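Local coordinates for molybdopterin molybdotransferase (Pyrococcus horikoshii, PDB 1UZ5), which probably inserts molybdate into adenylyl-molybdopterin, releasing AMP, in a magnesium-dependent late step of molybdenum cofactor biosynthesis, at residues D41-D52 against K142-V153; V185-V193 against Q203-C213. One frame throughout, in Å; residues are numbered along the deposited sequence.

Overall arrangement
From the N terminus, the chain first passes through 41-52, makes an excursion of 89 residues that is rich in strand and has no helix, and returns through 142-153; interaction 1 ties the two ends of that excursion together as a two-stranded neck. The chain then continues through helix 161-169 into the probable molybdopterin-binding domain, where interaction 2 closes a far smaller loop of nine residues and joins strand 182-188 to helix 208-219. The two contacts follow in series, neither nested nor crossed. The centres of interactions 1 and 2 are about 50 Å apart, on opposite sides of the chain's centre, which suits the elongated, multidomain build of MoeA proteins.

Interaction 1 (D41-D52 against K142-V153); sequences DIYSPIDVPPFD and KGIDIEKGRLLV
Tyr43 lays one ring face against Leu151, whose CD1 stands 4.2 Å from the ring centroid in a CH-pi contact; at the ring's edge, near its plane, lies the carbonyl carbon of Arg150. The Asp47 carboxylate is approached from above its plane, where Lys148 N donates to Asp47 OD1 at 2.9 Å. By contrast, Lys142 N reaches Asp52 OD2 almost head-on, 2.8 Å away, with an angle of 167° at the hydrogen. The backbones pair antiparallel in two places, at Ile42 and Tyr43 against Leu151 to Val153, and at Val48 against Ile146. Ile42 O takes both Leu152 N and Val153 N, a classic beta bulge, while Val48 N donates to Ile146 O at 2.7 Å. Lys142 runs fully extended across Asp47, bringing its CE to 3.3 Å from Asp47 OD2. Val48 and Ile146 run alongside one another, their CB atoms 3.7 Å apart. Leu152 turns CG beside its own backbone N (chi1 -58°), which presses CD1 to within 3.5 Å of Ser44 CA. This irregular ribbon leans on helix 161-169 through Ile42, Ile146 and Leu152, while at its other end Pro49 and Asp52 touch strand 139-140.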
loop_
_atom_site.group_PDB
_atom_site.type_symbol
_atom_site.label_atom_id
_atom_site.label_comp_id
_atom_site.label_asym_id
_atom_site.label_seq_id
_atom_site.Cartn_x
_atom_site.Cartn_y
_atom_site.Cartn_z
ATOM N N ASP A 41 -11.938 -6.380 1.584
ATOM C CA ASP A 41 -12.153 -5.758 2.881
ATOM C C ASP A 41 -12.136 -6.853 3.939
ATOM O O ASP A 41 -12.478 -8.006 3.655
ATOM C CB ASP A 41 -13.509 -5.041 2.930
ATOM C CG ASP A 41 -13.647 -3.959 1.872
ATOM O OD1 ASP A 41 -12.711 -3.147 1.703
ATOM O OD2 ASP A 41 -14.708 -3.914 1.214
ATOM N N ILE A 42 -11.710 -6.494 5.145
ATOM C CA ILE A 42 -11.681 -7.433 6.263
ATOM C C ILE A 42 -12.378 -6.741 7.429
ATOM O O ILE A 42 -12.007 -5.631 7.812
ATOM C CB ILE A 42 -10.248 -7.782 6.692
ATOM C CG1 ILE A 42 -9.474 -8.354 5.503
ATOM C CG2 ILE A 42 -10.284 -8.795 7.833
ATOM C CD1 ILE A 42 -8.019 -8.638 5.799
ATOM N N TYR A 43 -13.385 -7.403 7.985
ATOM C CA TYR A 43 -14.151 -6.848 9.097
ATOM C C TYR A 43 -13.840 -7.635 10.369
ATOM O O TYR A 43 -13.602 -8.840 10.318
ATOM C CB TYR A 43 -15.640 -6.922 8.756
ATOM C CG TYR A 43 -16.014 -6.132 7.516
ATOM C CD1 TYR A 43 -16.340 -4.777 7.600
ATOM C CD2 TYR A 43 -16.025 -6.735 6.258
ATOM C CE1 TYR A 43 -16.669 -4.041 6.461
ATOM C CE2 TYR A 43 -16.350 -6.004 5.109
ATOM C CZ TYR A 43 -16.669 -4.663 5.220
ATOM O OH TYR A 43 -16.984 -3.937 4.095
ATOM N N SER A 44 -13.836 -6.964 11.514
ATOM C CA SER A 44 -13.518 -7.666 12.753
ATOM C C SER A 44 -14.473 -8.818 13.009
ATOM O O SER A 44 -15.687 -8.635 12.994
ATOM C CB SER A 44 -13.558 -6.722 13.951
ATOM O OG SER A 44 -13.135 -7.416 15.115
ATOM N N PRO A 45 -13.931 -10.023 13.239
ATOM C CA PRO A 45 -14.728 -11.219 13.507
ATOM C C PRO A 45 -15.129 -11.318 14.982
ATOM O O PRO A 45 -15.898 -12.194 15.360
ATOM C CB PRO A 45 -13.787 -12.345 13.101
ATOM C CG PRO A 45 -12.468 -11.813 13.560
ATOM C CD PRO A 45 -12.503 -10.371 13.108
ATOM N N ILE A 46 -14.599 -10.428 15.815
ATOM C CA ILE A 46 -14.925 -10.457 17.240
ATOM C C ILE A 46 -15.019 -9.060 17.828
ATOM O O ILE A 46 -14.572 -8.082 17.217
ATOM C CB ILE A 46 -13.845 -11.190 18.070
ATOM C CG1 ILE A 46 -12.511 -10.451 17.928
ATOM C CG2 ILE A 46 -13.722 -12.639 17.630
ATOM C CD1 ILE A 46 -11.465 -10.859 18.945
ATOM N N ASP A 47 -15.611 -8.983 19.018
ATOM C CA ASP A 47 -15.720 -7.732 19.752
ATOM C C ASP A 47 -14.399 -7.580 20.501
ATOM O O ASP A 47 -13.823 -8.569 20.951
ATOM C CB ASP A 47 -16.838 -7.791 20.802
ATOM C CG ASP A 47 -18.218 -7.570 20.218
ATOM O OD1 ASP A 47 -18.446 -6.511 19.586
ATOM O OD2 ASP A 47 -19.083 -8.454 20.409
ATOM N N VAL A 48 -13.944 -6.341 20.649
ATOM C CA VAL A 48 -12.722 -6.045 21.371
ATOM C C VAL A 48 -13.018 -4.939 22.378
ATOM O O VAL A 48 -13.436 -3.852 21.993
ATOM C CB VAL A 48 -11.611 -5.531 20.429
ATOM C CG1 VAL A 48 -10.344 -5.294 21.231
ATOM C CG2 VAL A 48 -11.373 -6.522 19.292
ATOM N N PRO A 49 -12.841 -5.214 23.686
ATOM C CA PRO A 49 -12.407 -6.504 24.235
ATOM C C PRO A 49 -13.511 -7.534 24.013
ATOM O O PRO A 49 -14.664 -7.172 23.798
ATOM C CB PRO A 49 -12.170 -6.187 25.716
ATOM C CG PRO A 49 -13.190 -5.112 25.991
ATOM C CD PRO A 49 -13.079 -4.232 24.764
ATOM N N PRO A 50 -13.168 -8.831 24.043
ATOM C CA PRO A 50 -14.173 -9.876 23.830
ATOM C C PRO A 50 -15.049 -10.187 25.049
ATOM O O PRO A 50 -15.878 -11.092 25.005
ATOM C CB PRO A 50 -13.333 -11.070 23.380
ATOM C CG PRO A 50 -12.069 -10.895 24.176
ATOM C CD PRO A 50 -11.809 -9.401 24.146
ATOM N N PHE A 51 -14.860 -9.424 26.120
ATOM C CA PHE A 51 -15.624 -9.582 27.357
ATOM C C PHE A 51 -15.476 -8.297 28.162
ATOM O O PHE A 51 -14.573 -7.501 27.896
ATOM C CB PHE A 51 -15.084 -10.754 28.186
ATOM C CG PHE A 51 -13.602 -10.670 28.469
ATOM C CD1 PHE A 51 -12.678 -11.268 27.608
ATOM C CD2 PHE A 51 -13.128 -9.966 29.574
ATOM C CE1 PHE A 51 -11.303 -11.162 27.843
ATOM C CE2 PHE A 51 -11.756 -9.852 29.822
ATOM C CZ PHE A 51 -10.837 -10.452 28.948
ATOM N N ASP A 52 -16.359 -8.086 29.134
ATOM C CA ASP A 52 -16.269 -6.888 29.973
ATOM C C ASP A 52 -15.029 -7.062 30.834
ATOM O O ASP A 52 -14.891 -8.066 31.525
ATOM C CB ASP A 52 -17.499 -6.764 30.884
ATOM C CG ASP A 52 -18.784 -6.561 30.108
ATOM O OD1 ASP A 52 -19.865 -6.813 30.681
ATOM O OD2 ASP A 52 -18.721 -6.146 28.932
ATOM N N LYS A 142 -17.442 -5.028 26.657
ATOM C CA LYS A 142 -17.194 -5.842 25.476
ATOM C C LYS A 142 -17.485 -5.078 24.183
ATOM O O LYS A 142 -18.578 -4.541 24.008
ATOM C CB LYS A 142 -18.074 -7.092 25.541
ATOM C CG LYS A 142 -17.986 -8.006 24.330
ATOM C CD LYS A 142 -18.934 -9.188 24.480
ATOM C CE LYS A 142 -18.833 -10.132 23.294
ATOM N NZ LYS A 142 -19.802 -11.258 23.387
ATOM N N GLY A 143 -16.501 -5.016 23.290
ATOM C CA GLY A 143 -16.699 -4.338 22.019
ATOM C C GLY A 143 -16.556 -2.828 21.972
ATOM O O GLY A 143 -16.748 -2.228 20.915
ATOM N N ILE A 144 -16.215 -2.206 23.095
ATOM C CA ILE A 144 -16.054 -0.752 23.138
ATOM C C ILE A 144 -14.770 -0.263 22.453
ATOM O O ILE A 144 -14.682 0.893 22.033
ATOM C CB ILE A 144 -16.101 -0.243 24.601
ATOM C CG1 ILE A 144 -17.558 -0.102 25.044
ATOM C CG2 ILE A 144 -15.414 1.108 24.725
ATOM C CD1 ILE A 144 -18.406 -1.337 24.816
ATOM N N ASP A 145 -13.779 -1.143 22.345
ATOM C CA ASP A 145 -12.518 -0.802 21.686
ATOM C C ASP A 145 -12.820 -0.942 20.191
ATOM O O ASP A 145 -12.754 0.025 19.432
ATOM C CB ASP A 145 -11.425 -1.796 22.106
ATOM C CG ASP A 145 -10.023 -1.356 21.694
ATOM O OD1 ASP A 145 -9.885 -0.543 20.759
ATOM O OD2 ASP A 145 -9.050 -1.848 22.303
ATOM N N ILE A 146 -13.170 -2.159 19.784
ATOM C CA ILE A 146 -13.519 -2.452 18.397
ATOM C C ILE A 146 -14.768 -3.339 18.350
ATOM O O ILE A 146 -14.776 -4.454 18.872
ATOM C CB ILE A 146 -12.368 -3.174 17.659
ATOM C CG1 ILE A 146 -11.172 -2.229 17.495
ATOM C CG2 ILE A 146 -12.848 -3.657 16.301
ATOM C CD1 ILE A 146 -9.969 -2.866 16.826
ATOM N N GLU A 147 -15.820 -2.836 17.716
ATOM C CA GLU A 147 -17.073 -3.578 17.600
ATOM C C GLU A 147 -16.969 -4.682 16.559
ATOM O O GLU A 147 -16.394 -4.484 15.491
ATOM C CB GLU A 147 -18.204 -2.633 17.190
ATOM C CG GLU A 147 -19.310 -2.466 18.210
ATOM C CD GLU A 147 -20.492 -1.696 17.647
ATOM O OE1 GLU A 147 -21.118 -2.187 16.681
ATOM O OE2 GLU A 147 -20.793 -0.600 18.168
ATOM N N LYS A 148 -17.526 -5.846 16.865
ATOM C CA LYS A 148 -17.512 -6.940 15.907
ATOM C C LYS A 148 -18.147 -6.395 14.626
ATOM O O LYS A 148 -19.139 -5.676 14.687
ATOM C CB LYS A 148 -18.330 -8.113 16.441
ATOM C CG LYS A 148 -18.352 -9.335 15.533
ATOM C CD LYS A 148 -19.135 -10.467 16.178
ATOM C CE LYS A 148 -19.253 -11.664 15.250
ATOM N NZ LYS A 148 -19.937 -12.813 15.912
ATOM N N GLY A 149 -17.560 -6.714 13.475
ATOM C CA GLY A 149 -18.101 -6.237 12.213
ATOM C C GLY A 149 -17.504 -4.928 11.714
ATOM O O GLY A 149 -17.827 -4.473 10.617
ATOM N N ARG A 150 -16.632 -4.313 12.504
ATOM C CA ARG A 150 -16.014 -3.057 12.098
ATOM C C ARG A 150 -14.981 -3.277 10.987
ATOM O O ARG A 150 -14.241 -4.257 11.005
ATOM C CB ARG A 150 -15.327 -2.391 13.286
ATOM C CG ARG A 150 -14.742 -1.026 12.954
ATOM C CD ARG A 150 -14.054 -0.400 14.151
ATOM N NE ARG A 150 -13.577 0.951 13.860
ATOM C CZ ARG A 150 -14.367 1.969 13.532
ATOM N NH1 ARG A 150 -15.680 1.796 13.450
ATOM N NH2 ARG A 150 -13.846 3.164 13.289
ATOM N N LEU A 151 -14.936 -2.361 10.025
ATOM C CA LEU A 151 -13.975 -2.466 8.931
ATOM C C LEU A 151 -12.558 -2.316 9.492
ATOM O O LEU A 151 -12.233 -1.294 10.095
ATOM C CB LEU A 151 -14.236 -1.370 7.891
ATOM C CG LEU A 151 -13.228 -1.291 6.735
ATOM C CD1 LEU A 151 -13.243 -2.594 5.937
ATOM C CD2 LEU A 151 -13.577 -0.118 5.832
ATOM N N LEU A 152 -11.723 -3.334 9.300
ATOM C CA LEU A 152 -10.343 -3.294 9.791
ATOM C C LEU A 152 -9.310 -2.980 8.701
ATOM O O LEU A 152 -8.399 -2.187 8.920
ATOM C CB LEU A 152 -9.971 -4.627 10.443
ATOM C CG LEU A 152 -10.857 -5.064 11.612
ATOM C CD1 LEU A 152 -10.335 -6.369 12.183
ATOM C CD2 LEU A 152 -10.873 -3.975 12.670
ATOM N N VAL A 153 -9.453 -3.619 7.544
ATOM C CA VAL A 153 -8.534 -3.427 6.417
ATOM C C VAL A 153 -9.330 -3.331 5.115
ATOM O O VAL A 153 -10.236 -4.129 4.885
ATOM C CB VAL A 153 -7.543 -4.611 6.306
ATOM C CG1 VAL A 153 -6.700 -4.477 5.041
ATOM C CG2 VAL A 153 -6.648 -4.661 7.542
#

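Interaction 2 (V185-V193 against Q203-C213). With SO4 (sulfate ion), chain D.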
loop_
_atom_site.group_PDB
_atom_site.type_symbol
_atom_site.label_atom_id
_atom_site.label_comp_id
_atom_site.label_asym_id
_atom_site.label_seq_id
_atom_site.Cartn_x
_atom_site.Cartn_y
_atom_site.Cartn_z
ATOM N N VAL A 185 10.223 -8.128 -18.062
ATOM C CA VAL A 185 10.943 -6.947 -18.523
ATOM C C VAL A 185 12.090 -7.272 -19.469
ATOM O O VAL A 185 12.880 -8.181 -19.213
ATOM C CB VAL A 185 11.509 -6.156 -17.331
ATOM C CG1 VAL A 185 12.303 -4.949 -17.836
ATOM C CG2 VAL A 185 10.368 -5.715 -16.415
ATOM N N ILE A 186 12.167 -6.509 -20.558
ATOM C CA ILE A 186 13.206 -6.681 -21.570
ATOM C C ILE A 186 13.930 -5.362 -21.872
ATOM O O ILE A 186 13.301 -4.309 -21.945
ATOM C CB ILE A 186 12.597 -7.198 -22.901
ATOM C CG1 ILE A 186 12.057 -8.616 -22.712
ATOM C CG2 ILE A 186 13.649 -7.156 -24.019
ATOM C CD1 ILE A 186 11.156 -9.086 -23.853
ATOM N N SER A 187 15.251 -5.430 -22.031
ATOM C CA SER A 187 16.049 -4.250 -22.390
ATOM C C SER A 187 16.560 -4.480 -23.816
ATOM O O SER A 187 17.113 -5.540 -24.114
ATOM C CB SER A 187 17.237 -4.074 -21.437
ATOM O OG SER A 187 16.804 -3.623 -20.163
ATOM N N THR A 188 16.369 -3.505 -24.699
ATOM C CA THR A 188 16.814 -3.663 -26.086
ATOM C C THR A 188 17.863 -2.636 -26.504
ATOM O O THR A 188 17.743 -1.448 -26.205
ATOM C CB THR A 188 15.632 -3.565 -27.076
ATOM O OG1 THR A 188 15.061 -2.253 -27.017
ATOM C CG2 THR A 188 14.565 -4.592 -26.736
ATOM N N GLY A 189 18.888 -3.110 -27.203
ATOM C CA GLY A 189 19.951 -2.235 -27.665
ATOM C C GLY A 189 21.213 -3.025 -27.940
ATOM O O GLY A 189 21.617 -3.864 -27.130
ATOM N N ASN A 190 21.845 -2.766 -29.081
ATOM C CA ASN A 190 23.067 -3.480 -29.432
ATOM C C ASN A 190 24.237 -3.078 -28.546
ATOM O O ASN A 190 25.237 -3.789 -28.465
ATOM C CB ASN A 190 23.426 -3.240 -30.902
ATOM C CG ASN A 190 22.365 -3.756 -31.850
ATOM O OD1 ASN A 190 21.814 -4.844 -31.652
ATOM N ND2 ASN A 190 22.076 -2.984 -32.892
ATOM N N GLU A 191 24.109 -1.943 -27.866
ATOM C CA GLU A 191 25.180 -1.472 -26.990
ATOM C C GLU A 191 25.039 -1.977 -25.551
ATOM O O GLU A 191 25.970 -1.862 -24.752
ATOM C CB GLU A 191 25.212 0.063 -26.971
ATOM C CG GLU A 191 24.170 0.709 -26.057
ATOM C CD GLU A 191 22.774 0.760 -26.658
ATOM O OE1 GLU A 191 22.448 -0.086 -27.519
ATOM O OE2 GLU A 191 21.993 1.648 -26.252
ATOM N N ILE A 192 23.885 -2.548 -25.221
ATOM C CA ILE A 192 23.643 -3.003 -23.854
ATOM C C ILE A 192 24.107 -4.402 -23.467
ATOM O O ILE A 192 23.911 -5.359 -24.205
ATOM C CB ILE A 192 22.139 -2.889 -23.505
ATOM C CG1 ILE A 192 21.675 -1.447 -23.708
ATOM C CG2 ILE A 192 21.903 -3.311 -22.048
ATOM C CD1 ILE A 192 20.191 -1.249 -23.519
ATOM N N VAL A 193 24.728 -4.504 -22.294
ATOM C CA VAL A 193 25.170 -5.791 -21.760
ATOM C C VAL A 193 24.758 -5.860 -20.282
ATOM O O VAL A 193 24.644 -4.831 -19.608
ATOM C CB VAL A 193 26.705 -5.984 -21.874
ATOM C CG1 VAL A 193 27.139 -5.793 -23.320
ATOM C CG2 VAL A 193 27.435 -5.022 -20.957
ATOM N N GLN A 203 30.185 -0.389 -25.480
ATOM C CA GLN A 203 29.052 -0.998 -24.778
ATOM C C GLN A 203 28.782 -0.312 -23.439
ATOM O O GLN A 203 29.666 0.332 -22.864
ATOM C CB GLN A 203 29.328 -2.474 -24.510
ATOM C CG GLN A 203 29.601 -3.314 -25.748
ATOM C CD GLN A 203 29.972 -4.744 -25.386
ATOM O OE1 GLN A 203 30.744 -4.977 -24.452
ATOM N NE2 GLN A 203 29.431 -5.706 -26.126
ATOM N N ILE A 204 27.556 -0.448 -22.950
ATOM C CA ILE A 204 27.189 0.115 -21.656
ATOM C C ILE A 204 26.386 -0.947 -20.890
ATOM O O ILE A 204 25.943 -1.939 -21.468
ATOM C CB ILE A 204 26.333 1.379 -21.802
ATOM C CG1 ILE A 204 25.053 1.056 -22.564
ATOM C CG2 ILE A 204 27.126 2.473 -22.531
ATOM C CD1 ILE A 204 24.058 2.197 -22.574
ATOM N N TYR A 205 26.206 -0.742 -19.593
ATOM C CA TYR A 205 25.456 -1.689 -18.772
ATOM C C TYR A 205 23.980 -1.335 -18.717
ATOM O O TYR A 205 23.607 -0.164 -18.773
ATOM C CB TYR A 205 26.016 -1.709 -17.350
ATOM C CG TYR A 205 27.364 -2.360 -17.239
ATOM C CD1 TYR A 205 27.520 -3.723 -17.476
ATOM C CD2 TYR A 205 28.489 -1.615 -16.881
ATOM C CE1 TYR A 205 28.765 -4.330 -17.354
ATOM C CE2 TYR A 205 29.732 -2.211 -16.757
ATOM C CZ TYR A 205 29.865 -3.568 -16.991
ATOM O OH TYR A 205 31.097 -4.159 -16.853
ATOM N N ASP A 206 23.137 -2.352 -18.597
ATOM C CA ASP A 206 21.702 -2.125 -18.506
ATOM C C ASP A 206 21.397 -1.314 -17.259
ATOM O O ASP A 206 22.060 -1.467 -16.236
ATOM C CB ASP A 206 20.943 -3.450 -18.397
ATOM C CG ASP A 206 19.497 -3.254 -17.970
ATOM O OD1 ASP A 206 18.712 -2.728 -18.784
ATOM O OD2 ASP A 206 19.149 -3.610 -16.817
ATOM N N ILE A 207 20.401 -0.445 -17.350
ATOM C CA ILE A 207 19.986 0.327 -16.194
ATOM C C ILE A 207 18.466 0.256 -16.036
ATOM O O ILE A 207 17.958 0.143 -14.916
ATOM C CB ILE A 207 20.417 1.808 -16.289
ATOM C CG1 ILE A 207 19.919 2.556 -15.048
ATOM C CG2 ILE A 207 19.876 2.436 -17.566
ATOM C CD1 ILE A 207 20.403 3.992 -14.944
ATOM N N ASN A 208 17.744 0.306 -17.151
ATOM C CA ASN A 208 16.284 0.268 -17.113
ATOM C C ASN A 208 15.674 -1.071 -16.706
ATOM O O ASN A 208 14.622 -1.106 -16.076
ATOM C CB ASN A 208 15.700 0.684 -18.464
ATOM C CG ASN A 208 15.997 2.130 -18.807
ATOM O OD1 ASN A 208 15.969 3.003 -17.943
ATOM N ND2 ASN A 208 16.270 2.391 -20.075
ATOM N N GLY A 209 16.327 -2.165 -17.080
ATOM C CA GLY A 209 15.820 -3.482 -16.740
ATOM C C GLY A 209 15.698 -3.642 -15.235
ATOM O O GLY A 209 14.637 -3.996 -14.722
ATOM N N ARG A 210 16.797 -3.374 -14.535
ATOM C CA ARG A 210 16.861 -3.471 -13.080
ATOM C C ARG A 210 15.928 -2.447 -12.459
ATOM O O ARG A 210 15.221 -2.741 -11.491
ATOM C CB ARG A 210 18.295 -3.209 -12.608
ATOM C CG ARG A 210 18.547 -3.404 -11.116
ATOM C CD ARG A 210 18.506 -4.878 -10.738
ATOM N NE ARG A 210 17.172 -5.318 -10.340
ATOM C CZ ARG A 210 16.648 -6.496 -10.668
ATOM N NH1 ARG A 210 17.339 -7.352 -11.414
ATOM N NH2 ARG A 210 15.444 -6.829 -10.222
ATOM N N ALA A 211 15.926 -1.238 -13.012
ATOM C CA ALA A 211 15.066 -0.186 -12.489
ATOM C C ALA A 211 13.587 -0.573 -12.577
ATOM O O ALA A 211 12.842 -0.421 -11.608
ATOM C CB ALA A 211 15.310 1.116 -13.244
ATOM N N LEU A 212 13.169 -1.066 -13.742
ATOM C CA LEU A 212 11.784 -1.467 -13.955
ATOM C C LEU A 212 11.389 -2.627 -13.044
ATOM O O LEU A 212 10.377 -2.567 -12.359
ATOM C CB LEU A 212 11.555 -1.860 -15.425
ATOM C CG LEU A 212 11.501 -0.698 -16.430
ATOM C CD1 LEU A 212 11.540 -1.232 -17.853
ATOM C CD2 LEU A 212 10.233 0.118 -16.199
ATOM N N CYS A 213 12.191 -3.680 -13.041
ATOM C CA CYS A 213 11.896 -4.834 -12.212
ATOM C C CYS A 213 11.730 -4.482 -10.747
ATOM O O CYS A 213 10.795 -4.953 -10.103
ATOM C CB CYS A 213 12.991 -5.881 -12.352
ATOM S SG CYS A 213 12.948 -6.705 -13.935
HETATM S S SO4 D . 15.247 -10.579 -11.592
HETATM O O1 SO4 D . 14.277 -9.377 -11.129
HETATM O O2 SO4 D . 14.455 -11.350 -12.535
HETATM O O3 SO4 D . 16.345 -10.088 -12.116
HETATM O O4 SO4 D . 15.422 -11.347 -10.392
HETATM O O HOH W 1 27.790 -4.543 -28.758
#
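Ser187 reaches across to Asp206, its OG donating to Asp206 OD1 over a short 2.5 Å and arriving from above the carboxylate plane. Asp206 holds CG anti to its backbone N (chi1 166°), and this turns the carboxylate back over the start of helix 208-219: OD1 also accepts from Gly209 N through its syn lone pair, an Asx motif, and OD2 takes Arg210 N at 3.3 Å. From the strand, Val185 spreads its two methyls over the next turn of the helix, CG1 onto Leu212 CD1 and CG2 onto Cys213 SG, the latter 3.7 Å away. Strand 182-188 itself is hydrogen-bonded between strands 222-229 and 249-253. At the other end, strands 192-193 and 204-205 pair in parallel, with Ile204 N bonded to Glu191 O at 2.8 Å. Val193 packs CG1 against the amide of Gln203, whose OE1 accepts from Lys200 N, and CG2 against Tyr205 CD1. Ile204 carries CG1 between its backbone N and carbonyl carbon (chi1 60°), a rotamer that brings it alongside Glu191 CG at 3.6 Å. The Arg210 guanidinium turns its edge to a sulfate, probably from the crystallisation liquor, NH1 donating to O3 and NH2 to O1 (2.9 Å). Three donors from the strand and the helix start thus fix the rotation of the Asp206 carboxylate and join strand to helix through one group.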